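Local coordinates for protein (aminopeptidase) (Ochrobactrum anthropi, PDB 1B65) that cleaves peptides as an L-aminopeptidase and also acts as a D-Ala-esterase/amidase, using a variant of the Ntn hydrolase fold, at residues 10-15 and 336-341; 189-194 and 357-362. All blocks are in the same frame, centred on the assembly; numbering follows the deposited sequence.

Contact 1: 10-15 and 336-341; sequences PRARDL and VVNAMI
Ala12 and Asn338 mark the closest backbone approach, their CA atoms 5.4 Å apart, where the N-terminal loop curls into a short 3-10 turn at 13-15 against a side of the helix running through 336-341. Much of the cover on the helix side comes from Ile341, whose branches have separate tasks. CG1 leans on the methyl of Ala12 (CG1 to CB 4.1 Å), and its CD1 meets CD1 of Leu15 tip to tip at 3.9 Å. With chi1 at -67°, CG2 is set anti to the backbone N of Ile341 and comes within 3.6 Å of Pro10 O. One turn back, Val337 CG1 touches Ala12 CB at 3.9 Å, so this small methyl sits against two branched side chains. Asn338 fills the neighbouring place beside Ala12, and its amide lies across the Arg11 guanidinium with the planes 33° apart. That guanidinium is held mainly by a salt bridge to Glu177 and by the carbonyls of Tyr26 and Asn27. The turn is braced from within: Arg11 N donates almost straight (171°) to Asp14 OD2, 2.6 Å away, on the anti lone pair. A water bridges Pro10 O (2.9 Å) and Ile341 O (3.0 Å). The arrangement is a loop-on-helix contact, laying the N-terminal segment on the last turns of helix 322-342 in this variant of the Ntn hydrolase fold.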
loop_
_atom_site.group_PDB
_atom_site.type_symbol
_atom_site.label_atom_id
_atom_site.label_comp_id
_atom_site.label_asym_id
_atom_site.label_seq_id
_atom_site.Cartn_x
_atom_site.Cartn_y
_atom_site.Cartn_z
ATOM N N PRO A 10 -11.417 38.042 -14.384
ATOM C CA PRO A 10 -9.976 37.900 -14.213
ATOM C C PRO A 10 -9.744 36.539 -13.532
ATOM O O PRO A 10 -10.576 36.108 -12.733
ATOM C CB PRO A 10 -9.594 38.968 -13.205
ATOM C CG PRO A 10 -10.850 39.231 -12.442
ATOM C CD PRO A 10 -11.962 39.047 -13.446
ATOM N N ARG A 11 -8.599 35.942 -13.805
ATOM C CA ARG A 11 -8.188 34.723 -13.077
ATOM C C ARG A 11 -7.073 35.165 -12.156
ATOM O O ARG A 11 -6.720 36.372 -12.166
ATOM C CB ARG A 11 -7.764 33.635 -14.071
ATOM C CG ARG A 11 -8.926 33.193 -14.962
ATOM C CD ARG A 11 -8.401 32.186 -16.000
ATOM N NE ARG A 11 -8.299 30.854 -15.356
ATOM C CZ ARG A 11 -7.692 29.843 -16.027
ATOM N NH1 ARG A 11 -7.185 30.065 -17.222
ATOM N NH2 ARG A 11 -7.639 28.657 -15.447
ATOM N N ALA A 12 -6.431 34.288 -11.369
ATOM C CA ALA A 12 -5.443 34.747 -10.412
ATOM C C ALA A 12 -4.311 35.516 -11.078
ATOM O O ALA A 12 -3.897 36.529 -10.527
ATOM C CB ALA A 12 -4.812 33.633 -9.577
ATOM N N ARG A 13 -3.777 35.052 -12.218
ATOM C CA ARG A 13 -2.665 35.769 -12.838
ATOM C C ARG A 13 -3.083 37.192 -13.205
ATOM O O ARG A 13 -2.246 38.092 -13.178
ATOM C CB ARG A 13 -2.155 35.099 -14.117
ATOM C CG ARG A 13 -1.350 33.852 -13.759
ATOM C CD ARG A 13 -0.925 33.133 -15.062
ATOM N NE ARG A 13 -0.320 31.860 -14.658
ATOM C CZ ARG A 13 0.933 31.536 -14.855
ATOM N NH1 ARG A 13 1.735 32.379 -15.508
ATOM N NH2 ARG A 13 1.371 30.355 -14.450
ATOM N N ASP A 14 -4.320 37.392 -13.609
ATOM C CA ASP A 14 -4.828 38.710 -13.966
ATOM C C ASP A 14 -4.793 39.709 -12.829
ATOM O O ASP A 14 -4.762 40.923 -13.087
ATOM C CB ASP A 14 -6.284 38.548 -14.434
ATOM C CG ASP A 14 -6.327 37.704 -15.694
ATOM O OD1 ASP A 14 -5.552 38.049 -16.612
ATOM O OD2 ASP A 14 -7.091 36.727 -15.774
ATOM N N LEU A 15 -4.837 39.270 -11.577
ATOM C CA LEU A 15 -4.814 40.140 -10.412
ATOM C C LEU A 15 -3.412 40.481 -9.947
ATOM O O LEU A 15 -3.230 41.168 -8.920
ATOM C CB LEU A 15 -5.570 39.485 -9.246
ATOM C CG LEU A 15 -7.052 39.161 -9.473
ATOM C CD1 LEU A 15 -7.634 38.594 -8.177
ATOM C CD2 LEU A 15 -7.812 40.390 -9.916
ATOM N N VAL A 336 -6.044 25.707 -7.241
ATOM C CA VAL A 336 -6.753 26.044 -6.011
ATOM C C VAL A 336 -7.016 27.557 -5.910
ATOM O O VAL A 336 -8.150 27.982 -5.626
ATOM C CB VAL A 336 -5.975 25.556 -4.788
ATOM C CG1 VAL A 336 -6.560 26.094 -3.479
ATOM C CG2 VAL A 336 -6.011 24.003 -4.691
ATOM N N VAL A 337 -5.988 28.367 -6.162
ATOM C CA VAL A 337 -6.172 29.822 -6.077
ATOM C C VAL A 337 -7.152 30.296 -7.143
ATOM O O VAL A 337 -8.081 31.082 -6.887
ATOM C CB VAL A 337 -4.830 30.574 -6.106
ATOM C CG1 VAL A 337 -5.099 32.080 -5.999
ATOM C CG2 VAL A 337 -3.980 30.168 -4.885
ATOM N N ASN A 338 -7.072 29.746 -8.372
ATOM C CA ASN A 338 -8.025 30.111 -9.412
ATOM C C ASN A 338 -9.445 29.829 -8.968
ATOM O O ASN A 338 -10.356 30.642 -9.272
ATOM C CB ASN A 338 -7.721 29.286 -10.701
ATOM C CG ASN A 338 -6.732 29.960 -11.613
ATOM O OD1 ASN A 338 -6.147 29.321 -12.532
ATOM N ND2 ASN A 338 -6.445 31.236 -11.398
ATOM N N ALA A 339 -9.682 28.730 -8.250
ATOM C CA ALA A 339 -11.048 28.424 -7.800
ATOM C C ALA A 339 -11.569 29.508 -6.851
ATOM O O ALA A 339 -12.768 29.867 -6.929
ATOM C CB ALA A 339 -11.074 27.063 -7.050
ATOM N N MET A 340 -10.721 29.975 -5.944
ATOM C CA MET A 340 -11.138 31.002 -4.992
ATOM C C MET A 340 -11.393 32.331 -5.706
ATOM O O MET A 340 -12.338 33.034 -5.326
ATOM C CB MET A 340 -10.040 31.223 -3.955
ATOM C CG MET A 340 -9.889 29.960 -3.100
ATOM S SD MET A 340 -8.596 30.292 -1.873
ATOM C CE MET A 340 -9.426 31.289 -0.699
ATOM N N ILE A 341 -10.552 32.629 -6.690
ATOM C CA ILE A 341 -10.742 33.907 -7.432
ATOM C C ILE A 341 -12.002 33.881 -8.277
ATOM O O ILE A 341 -12.638 34.946 -8.448
ATOM C CB ILE A 341 -9.494 34.140 -8.302
ATOM C CG1 ILE A 341 -8.251 34.411 -7.451
ATOM C CG2 ILE A 341 -9.705 35.289 -9.327
ATOM C CD1 ILE A 341 -8.476 35.345 -6.273
HETATM O O HOH W 1 -12.852 36.500 -11.056
#

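Contact 2: 189-194 and 357-362; sequences YGFKGG and QAIDHE
Phe191 and Ile359 form the apolar core of this contact, in which a tight beta hairpin is docked onto the extended segment that precedes the C-terminal helix. Strands 187-188 and 191-192 pair antiparallel through a two-residue type I' turn at Tyr189 and Gly190, and Phe191 is the first residue beyond it. Its ring lies flat beneath Ile359, a CH-pi arrangement with CB 3.9 Å from the ring centroid and only 6° from the normal. A chi1 of -172° carries CG1 of Ile359 anti to its backbone N, so that the side chain passes outward across the ring and its CD1 ends 3.8 Å from Phe191 CE2. Met340 and Arg222 also pack against the ring, the latter in a cation-pi interaction.

Gln357 takes part chiefly through its carbonyl, while its amide group leads away from the hairpin. The oxygen lies at the ring edge, in plane, 3.4 Å from Phe191 CD1. It also accepts the sole direct hydrogen bond between the two segments, from Lys192 N at 2.9 Å with an N-H...O angle of 150°; the donor stands above the carbonyl plane. A CA-H...O contact from Phe191 CA, 3.3 Å from Gln357 O, completes the cluster around this acceptor.

Lys192 rests its CB near Ala358, but its chain bends away and its buried amine is received by the carbonyls of Thr184, Met186 and Gly193 and by Asn179 OD1. Waters extend the backbone pairing on both sides of the direct bond: one joins Gly190 O to Gln357 N, and the other donates to Lys192 O at 2.8 Å while accepting from Ile359 N at 2.9 Å.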
loop_
_atom_site.group_PDB
_atom_site.type_symbol
_atom_site.label_atom_id
_atom_site.label_comp_id
_atom_site.label_asym_id
_atom_site.label_seq_id
_atom_site.Cartn_x
_atom_site.Cartn_y
_atom_site.Cartn_z
ATOM N N TYR A 189 -10.964 27.130 2.670
ATOM C CA TYR A 189 -10.366 28.028 3.622
ATOM C C TYR A 189 -11.361 29.068 4.144
ATOM O O TYR A 189 -11.012 30.243 4.345
ATOM C CB TYR A 189 -9.123 28.712 3.029
ATOM C CG TYR A 189 -8.023 27.710 2.709
ATOM C CD1 TYR A 189 -7.152 27.315 3.714
ATOM C CD2 TYR A 189 -7.864 27.204 1.428
ATOM C CE1 TYR A 189 -6.124 26.440 3.422
ATOM C CE2 TYR A 189 -6.834 26.306 1.133
ATOM C CZ TYR A 189 -5.978 25.926 2.138
ATOM O OH TYR A 189 -4.940 25.050 1.914
ATOM N N GLY A 190 -12.603 28.669 4.405
ATOM C CA GLY A 190 -13.564 29.617 4.993
ATOM C C GLY A 190 -14.130 30.574 3.968
ATOM O O GLY A 190 -14.994 31.402 4.319
ATOM N N PHE A 191 -13.673 30.562 2.726
ATOM C CA PHE A 191 -14.210 31.380 1.641
ATOM C C PHE A 191 -14.942 30.480 0.652
ATOM O O PHE A 191 -14.837 29.254 0.737
ATOM C CB PHE A 191 -13.089 32.091 0.866
ATOM C CG PHE A 191 -12.432 33.217 1.603
ATOM C CD1 PHE A 191 -13.128 34.392 1.883
ATOM C CD2 PHE A 191 -11.101 33.084 2.005
ATOM C CE1 PHE A 191 -12.481 35.406 2.582
ATOM C CE2 PHE A 191 -10.462 34.112 2.678
ATOM C CZ PHE A 191 -11.168 35.268 2.963
ATOM N N LYS A 192 -15.653 31.051 -0.322
ATOM C CA LYS A 192 -16.326 30.243 -1.309
ATOM C C LYS A 192 -15.227 29.523 -2.117
ATOM O O LYS A 192 -14.256 30.144 -2.571
ATOM C CB LYS A 192 -17.253 31.075 -2.208
ATOM C CG LYS A 192 -18.060 30.215 -3.185
ATOM C CD LYS A 192 -19.087 29.355 -2.424
ATOM C CE LYS A 192 -19.880 28.499 -3.413
ATOM N NZ LYS A 192 -18.979 27.511 -4.104
ATOM N N GLY A 193 -15.470 28.222 -2.320
ATOM C CA GLY A 193 -14.526 27.447 -3.134
ATOM C C GLY A 193 -15.206 26.933 -4.393
ATOM O O GLY A 193 -16.173 27.539 -4.899
ATOM N N GLY A 194 -14.673 25.826 -4.951
ATOM C CA GLY A 194 -15.275 25.297 -6.171
ATOM C C GLY A 194 -14.245 24.706 -7.131
ATOM O O GLY A 194 -13.211 24.168 -6.718
ATOM N N GLN A 357 -18.796 33.946 1.667
ATOM C CA GLN A 357 -18.278 34.964 0.759
ATOM C C GLN A 357 -17.079 34.476 -0.061
ATOM O O GLN A 357 -16.205 33.782 0.452
ATOM C CB GLN A 357 -17.824 36.180 1.585
ATOM C CG GLN A 357 -18.901 36.842 2.444
ATOM C CD GLN A 357 -18.355 37.883 3.403
ATOM O OE1 GLN A 357 -18.335 37.717 4.637
ATOM N NE2 GLN A 357 -17.858 39.028 2.902
ATOM N N ALA A 358 -16.968 34.970 -1.290
ATOM C CA ALA A 358 -15.782 34.772 -2.113
ATOM C C ALA A 358 -14.708 35.734 -1.634
ATOM O O ALA A 358 -15.022 36.823 -1.084
ATOM C CB ALA A 358 -16.165 35.060 -3.576
ATOM N N ILE A 359 -13.431 35.378 -1.670
ATOM C CA ILE A 359 -12.363 36.243 -1.217
ATOM C C ILE A 359 -12.398 37.532 -2.060
ATOM O O ILE A 359 -12.630 37.522 -3.277
ATOM C CB ILE A 359 -10.974 35.585 -1.279
ATOM C CG1 ILE A 359 -9.921 36.457 -0.608
ATOM C CG2 ILE A 359 -10.655 35.291 -2.746
ATOM C CD1 ILE A 359 -8.622 35.670 -0.306
ATOM N N ASP A 360 -12.269 38.640 -1.320
ATOM C CA ASP A 360 -12.326 39.953 -1.959
ATOM C C ASP A 360 -11.031 40.267 -2.688
ATOM O O ASP A 360 -9.969 40.204 -2.064
ATOM C CB ASP A 360 -12.569 41.012 -0.875
ATOM C CG ASP A 360 -12.751 42.361 -1.604
ATOM O OD1 ASP A 360 -13.803 42.567 -2.216
ATOM O OD2 ASP A 360 -11.828 43.153 -1.574
ATOM N N HIS A 361 -11.095 40.576 -3.979
ATOM C CA HIS A 361 -9.871 40.771 -4.746
ATOM C C HIS A 361 -9.026 41.953 -4.295
ATOM O O HIS A 361 -7.798 41.864 -4.291
ATOM C CB HIS A 361 -10.224 40.959 -6.244
ATOM C CG HIS A 361 -10.910 39.804 -6.866
ATOM N ND1 HIS A 361 -11.359 39.761 -8.170
ATOM C CD2 HIS A 361 -11.212 38.585 -6.323
ATOM C CE1 HIS A 361 -11.927 38.567 -8.387
ATOM N NE2 HIS A 361 -11.833 37.846 -7.273
ATOM N N GLU A 362 -9.688 43.079 -3.975
ATOM C CA GLU A 362 -8.886 44.254 -3.592
ATOM C C GLU A 362 -8.240 44.074 -2.237
ATOM O O GLU A 362 -7.075 44.420 -2.071
ATOM C CB GLU A 362 -9.750 45.536 -3.654
ATOM C CG GLU A 362 -9.872 46.066 -5.091
ATOM C CD GLU A 362 -8.475 46.300 -5.666
ATOM O OE1 GLU A 362 -7.718 47.066 -5.033
ATOM O OE2 GLU A 362 -8.090 45.702 -6.694
HETATM O O HOH W 2 -17.314 33.123 4.071
HETATM O O HOH W 3 -13.228 32.725 -2.792
#

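How the contacts relate
From the N terminus the chain supplies 10-15 first, then the hairpin at 189-194, then 336-341 near the end of helix 322-342, and finally 357-362 at the start of helix 361-370. Contact 1 closes a loop of 320 residues and contact 2 one of 162. Because their segments alternate, the two loops cross rather than nest. The centres lie about 11 Å apart, and the contacts touch directly: His361 NE2 probably donates to Ile341 O (3.2 Å), and Met340 CE packs on Phe191 CD2 at 3.7 Å. Helix 322-342 thus borders both the N-terminal loop and the hairpin, and the C-terminal helix meets it beside Leu15.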